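Local coordinates for sefir domain protein (PDB 5Y8E) that probably takes part in signalling through SEFIR-SEFIR association, as a prokaryotic member of the SEFIR domain family, at residues Asp21-Glu33 and Ile131-Trp143. Residues are numbered along the deposited sequence; the frame is centred on the assembly and turned at random.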
loop_
_atom_site.group_PDB
_atom_site.type_symbol
_atom_site.label_atom_id
_atom_site.label_comp_id
_atom_site.label_asym_id
_atom_site.label_seq_id
_atom_site.Cartn_x
_atom_site.Cartn_y
_atom_site.Cartn_z
ATOM N N ASP A 21 -2.340 -0.590 13.634
ATOM C CA ASP A 21 -1.563 0.386 14.397
ATOM C C ASP A 21 -1.054 1.502 13.485
ATOM O O ASP A 21 -1.047 2.674 13.868
ATOM C CB ASP A 21 -0.364 -0.283 15.092
ATOM C CG ASP A 21 -0.757 -1.157 16.267
ATOM O OD1 ASP A 21 -1.911 -1.087 16.740
ATOM O OD2 ASP A 21 0.114 -1.928 16.729
ATOM N N LEU A 22 -0.627 1.132 12.280
ATOM C CA LEU A 22 -0.136 2.108 11.300
ATOM C C LEU A 22 -1.256 3.035 10.844
ATOM O O LEU A 22 -1.069 4.249 10.751
ATOM C CB LEU A 22 0.479 1.402 10.090
ATOM C CG LEU A 22 1.121 2.369 9.092
ATOM C CD1 LEU A 22 2.341 3.029 9.738
ATOM C CD2 LEU A 22 1.498 1.649 7.821
ATOM N N ALA A 23 -2.422 2.485 10.590
ATOM C CA ALA A 23 -3.559 3.272 10.186
ATOM C C ALA A 23 -3.930 4.333 11.241
ATOM O O ALA A 23 -4.148 5.463 10.976
ATOM C CB ALA A 23 -4.732 2.363 9.927
ATOM N N ASN A 24 -3.936 3.880 12.485
ATOM C CA ASN A 24 -4.283 4.769 13.576
ATOM C C ASN A 24 -3.239 5.851 13.688
ATOM O O ASN A 24 -3.540 6.961 13.878
ATOM C CB ASN A 24 -4.458 4.029 14.880
ATOM C CG ASN A 24 -5.868 3.510 15.059
ATOM O OD1 ASN A 24 -6.784 4.236 15.073
ATOM N ND2 ASN A 24 -6.004 2.264 15.141
ATOM N N LYS A 25 -2.008 5.459 13.569
ATOM C CA LYS A 25 -0.900 6.385 13.737
ATOM C C LYS A 25 -0.938 7.493 12.679
ATOM O O LYS A 25 -0.768 8.633 12.948
ATOM C CB LYS A 25 0.413 5.634 13.696
ATOM C CG LYS A 25 1.624 6.497 13.991
ATOM C CD LYS A 25 2.885 5.701 14.134
ATOM C CE LYS A 25 4.098 6.520 14.456
ATOM N NZ LYS A 25 5.359 5.768 14.410
ATOM N N LEU A 26 -1.178 7.059 11.445
ATOM C CA LEU A 26 -1.273 7.986 10.338
ATOM C C LEU A 26 -2.361 9.038 10.549
ATOM O O LEU A 26 -2.157 10.160 10.235
ATOM C CB LEU A 26 -1.523 7.264 9.011
ATOM C CG LEU A 26 -0.369 6.491 8.409
ATOM C CD1 LEU A 26 -0.818 5.536 7.306
ATOM C CD2 LEU A 26 0.712 7.374 7.970
ATOM N N MET A 27 -3.485 8.617 11.069
ATOM C CA MET A 27 -4.573 9.554 11.289
ATOM C C MET A 27 -4.260 10.462 12.502
ATOM O O MET A 27 -4.546 11.610 12.504
ATOM C CB MET A 27 -5.913 8.843 11.453
ATOM C CG MET A 27 -6.413 8.221 10.156
ATOM S SD MET A 27 -8.230 7.952 10.113
ATOM C CE MET A 27 -8.747 9.589 10.264
ATOM N N LYS A 28 -3.647 9.887 13.509
ATOM C CA LYS A 28 -3.373 10.628 14.740
ATOM C C LYS A 28 -2.249 11.635 14.578
ATOM O O LYS A 28 -2.331 12.724 15.076
ATOM C CB LYS A 28 -3.091 9.681 15.926
ATOM C CG LYS A 28 -2.595 10.376 17.151
ATOM C CD LYS A 28 -2.934 9.679 18.455
ATOM C CE LYS A 28 -2.141 10.272 19.657
ATOM N NZ LYS A 28 -1.989 9.301 20.764
ATOM N N GLU A 29 -1.185 11.212 13.917
ATOM C CA GLU A 29 0.067 11.960 13.913
ATOM C C GLU A 29 0.390 12.699 12.616
ATOM O O GLU A 29 1.178 13.602 12.606
ATOM C CB GLU A 29 1.255 11.062 14.280
ATOM C CG GLU A 29 1.126 10.404 15.597
ATOM C CD GLU A 29 2.359 9.695 16.060
ATOM O OE1 GLU A 29 3.407 9.844 15.464
ATOM O OE2 GLU A 29 2.245 8.963 17.039
ATOM N N SER A 30 -0.203 12.248 11.537
ATOM C CA SER A 30 0.167 12.728 10.206
ATOM C C SER A 30 -0.946 13.483 9.473
ATOM O O SER A 30 -0.753 13.934 8.346
ATOM C CB SER A 30 0.706 11.578 9.350
ATOM O OG SER A 30 1.835 10.984 9.968
ATOM N N GLY A 31 -2.105 13.625 10.110
ATOM C CA GLY A 31 -3.166 14.458 9.560
ATOM C C GLY A 31 -3.730 13.989 8.228
ATOM O O GLY A 31 -4.133 14.803 7.396
ATOM N N VAL A 32 -3.755 12.682 8.013
ATOM C CA VAL A 32 -4.369 12.152 6.798
ATOM C C VAL A 32 -5.620 11.354 7.123
ATOM O O VAL A 32 -5.843 10.965 8.273
ATOM C CB VAL A 32 -3.400 11.270 5.983
ATOM C CG1 VAL A 32 -2.149 12.049 5.586
ATOM C CG2 VAL A 32 -3.039 10.007 6.751
ATOM N N GLU A 33 -6.439 11.118 6.104
ATOM C CA GLU A 33 -7.590 10.237 6.226
ATOM C C GLU A 33 -7.188 8.876 5.702
ATOM O O GLU A 33 -6.622 8.778 4.612
ATOM C CB GLU A 33 -8.757 10.779 5.401
ATOM C CG GLU A 33 -9.276 12.126 5.887
ATOM C CD GLU A 33 -9.976 12.028 7.225
ATOM O OE1 GLU A 33 -10.315 10.903 7.647
ATOM O OE2 GLU A 33 -10.189 13.076 7.862
ATOM N N ILE A 131 12.285 2.778 13.501
ATOM C CA ILE A 131 10.896 3.025 13.106
ATOM C C ILE A 131 10.607 4.511 12.870
ATOM O O ILE A 131 9.914 4.863 11.909
ATOM C CB ILE A 131 9.910 2.427 14.137
ATOM C CG1 ILE A 131 10.024 0.900 14.139
ATOM C CG2 ILE A 131 8.476 2.838 13.831
ATOM C CD1 ILE A 131 9.621 0.256 15.454
ATOM N N ASP A 132 11.143 5.382 13.724
ATOM C CA ASP A 132 10.896 6.818 13.559
ATOM C C ASP A 132 11.371 7.326 12.196
ATOM O O ASP A 132 10.679 8.117 11.542
ATOM C CB ASP A 132 11.528 7.635 14.692
ATOM C CG ASP A 132 10.808 7.455 16.021
ATOM O OD1 ASP A 132 9.636 7.017 16.025
ATOM O OD2 ASP A 132 11.423 7.765 17.063
ATOM N N LYS A 133 12.534 6.854 11.754
ATOM C CA LYS A 133 13.066 7.261 10.455
ATOM C C LYS A 133 12.202 6.744 9.309
ATOM O O LYS A 133 11.889 7.485 8.373
ATOM C CB LYS A 133 14.504 6.778 10.291
ATOM C CG LYS A 133 15.164 7.209 8.988
ATOM C CD LYS A 133 16.663 6.922 9.030
ATOM C CE LYS A 133 17.331 7.208 7.693
ATOM N NZ LYS A 133 16.917 6.218 6.660
ATOM N N SER A 134 11.814 5.475 9.387
ATOM C CA SER A 134 10.943 4.874 8.386
ATOM C C SER A 134 9.588 5.575 8.332
ATOM O O SER A 134 9.074 5.853 7.248
ATOM C CB SER A 134 10.765 3.380 8.667
ATOM O OG SER A 134 11.997 2.694 8.515
ATOM N N TYR A 135 9.020 5.876 9.497
ATOM C CA TYR A 135 7.707 6.514 9.543
ATOM C C TYR A 135 7.776 7.940 9.004
ATOM O O TYR A 135 6.873 8.393 8.290
ATOM C CB TYR A 135 7.132 6.505 10.965
ATOM C CG TYR A 135 5.732 7.067 11.004
ATOM C CD1 TYR A 135 4.636 6.258 10.742
ATOM C CD2 TYR A 135 5.509 8.412 11.266
ATOM C CE1 TYR A 135 3.345 6.768 10.750
ATOM C CE2 TYR A 135 4.223 8.938 11.271
ATOM C CZ TYR A 135 3.150 8.109 11.016
ATOM O OH TYR A 135 1.872 8.622 11.027
ATOM N N LYS A 136 8.844 8.646 9.358
ATOM C CA LYS A 136 9.055 10.003 8.868
ATOM C C LYS A 136 9.098 10.013 7.343
ATOM O O LYS A 136 8.523 10.900 6.701
ATOM C CB LYS A 136 10.353 10.570 9.441
ATOM C CG LYS A 136 10.690 11.988 8.994
ATOM C CD LYS A 136 12.020 12.414 9.620
ATOM C CE LYS A 136 12.427 13.814 9.201
ATOM N NZ LYS A 136 12.708 13.903 7.740
ATOM N N GLU A 137 9.772 9.025 6.756
ATOM C CA GLU A 137 9.865 8.964 5.302
ATOM C C GLU A 137 8.527 8.596 4.675
ATOM O O GLU A 137 8.160 9.140 3.631
ATOM C CB GLU A 137 10.966 7.997 4.851
ATOM C CG GLU A 137 11.060 7.823 3.330
ATOM C CD GLU A 137 11.539 9.061 2.577
ATOM O OE1 GLU A 137 11.806 10.113 3.202
ATOM O OE2 GLU A 137 11.659 8.973 1.335
ATOM N N LEU A 138 7.786 7.692 5.315
ATOM C CA LEU A 138 6.447 7.341 4.829
ATOM C C LEU A 138 5.553 8.576 4.799
ATOM O O LEU A 138 4.831 8.822 3.825
ATOM C CB LEU A 138 5.812 6.264 5.713
ATOM C CG LEU A 138 4.334 5.953 5.461
ATOM C CD1 LEU A 138 4.101 5.437 4.040
ATOM C CD2 LEU A 138 3.835 4.937 6.480
ATOM N N GLU A 139 5.619 9.353 5.872
ATOM C CA GLU A 139 4.839 10.576 6.003
ATOM C C GLU A 139 5.209 11.577 4.904
ATOM O O GLU A 139 4.328 12.189 4.282
ATOM C CB GLU A 139 5.088 11.157 7.389
ATOM C CG GLU A 139 4.325 12.406 7.713
ATOM C CD GLU A 139 4.688 12.914 9.080
ATOM O OE1 GLU A 139 3.906 12.689 10.030
ATOM O OE2 GLU A 139 5.772 13.516 9.208
ATOM N N ARG A 140 6.508 11.735 4.660
ATOM C CA ARG A 140 6.990 12.602 3.582
ATOM C C ARG A 140 6.424 12.178 2.228
ATOM O O ARG A 140 5.934 13.011 1.460
ATOM C CB ARG A 140 8.522 12.593 3.520
ATOM C CG ARG A 140 9.090 13.647 2.574
ATOM C CD ARG A 140 10.581 13.483 2.311
ATOM N NE ARG A 140 10.876 12.278 1.540
ATOM C CZ ARG A 140 10.713 12.175 0.222
ATOM N NH1 ARG A 140 10.249 13.205 -0.475
ATOM N NH2 ARG A 140 11.007 11.043 -0.402
ATOM N N LEU A 141 6.501 10.883 1.937
ATOM C CA LEU A 141 6.023 10.356 0.654
ATOM C C LEU A 141 4.515 10.554 0.479
ATOM O O LEU A 141 4.033 10.835 -0.625
ATOM C CB LEU A 141 6.382 8.875 0.536
ATOM C CG LEU A 141 7.870 8.571 0.356
ATOM C CD1 LEU A 141 8.155 7.108 0.633
ATOM C CD2 LEU A 141 8.298 8.946 -1.055
ATOM N N ILE A 142 3.772 10.404 1.567
ATOM C CA ILE A 142 2.322 10.588 1.530
ATOM C C ILE A 142 1.944 12.028 1.172
ATOM O O ILE A 142 1.059 12.257 0.338
ATOM C CB ILE A 142 1.670 10.146 2.858
ATOM C CG1 ILE A 142 1.569 8.615 2.902
ATOM C CG2 ILE A 142 0.287 10.783 3.029
ATOM C CD1 ILE A 142 1.239 8.050 4.285
ATOM N N TRP A 143 2.640 12.991 1.767
ATOM C CA TRP A 143 2.340 14.408 1.550
ATOM C C TRP A 143 2.978 14.986 0.287
ATOM O O TRP A 143 2.646 16.089 -0.144
ATOM C CB TRP A 143 2.734 15.228 2.789
ATOM C CG TRP A 143 1.724 15.111 3.895
ATOM C CD1 TRP A 143 1.683 14.162 4.885
ATOM C CD2 TRP A 143 0.589 15.958 4.104
ATOM N NE1 TRP A 143 0.596 14.384 5.704
ATOM C CE2 TRP A 143 -0.090 15.480 5.243
ATOM C CE3 TRP A 143 0.089 17.084 3.444
ATOM C CZ2 TRP A 143 -1.248 16.089 5.731
ATOM C CZ3 TRP A 143 -1.056 17.687 3.928
ATOM C CH2 TRP A 143 -1.710 17.192 5.064
HETATM O O HOH W 1 7.441 7.728 14.482
#
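Tyr-135 is the main bump of this interface: its ring enters a hollow on helix 13-29 bordered by Leu-22, Lys-25, Leu-26 and Glu-29, a knob-into-hole fit. The extended chain of Lys-25 runs antiparallel to the tyrosine across one face of the ring, with Lys-25 CE 3.6 Å from the ring centroid and 5° off its normal, a CH-pi contact. Beyond it, Lys-25 NZ makes a cation-pi contact, and a water links this ammonium to Asp-132 OD1. Leu-22 CD1 instead meets the ring edge, at Tyr-135 CE1. With CG trans to the backbone N (chi1 -176°), the tyrosine ring swings toward helix 13-29, where its OH donates to Ser-30 OG at 2.6 Å. Ser-30 OG donates in turn to Glu-139 OE1, 2.7 Å away, which accepts with its anti lone pair; one buried hydroxyl thus both accepts and donates. As the chain turns at Gly-31 (positive phi), Ser-30 O receives Trp-143 NE1 at 3.0 Å, in the carbonyl plane and near the indole plane, though the N-H...O angle of 142° is bent. On the sheet side of these polar groups, Leu-26 CD2 touches Ile-142 CD1 at 3.8 Å, while Val-32 CG1 touches both Ile-142 CG2 and the indole. The axes of 21-29 and 131-143 are 11.9 Å apart at closest; the backbones come nearest at the C-terminal end of helix 13-29, Ser-30 CA lying 6.6 Å from Glu-139 CA. Ile-142 and Val-32 both rest on Val-4 of strand 3-7, Leu-138 lies on strand 100-108 and Leu-26 on strand 33-35, placing both helices against the central sheet.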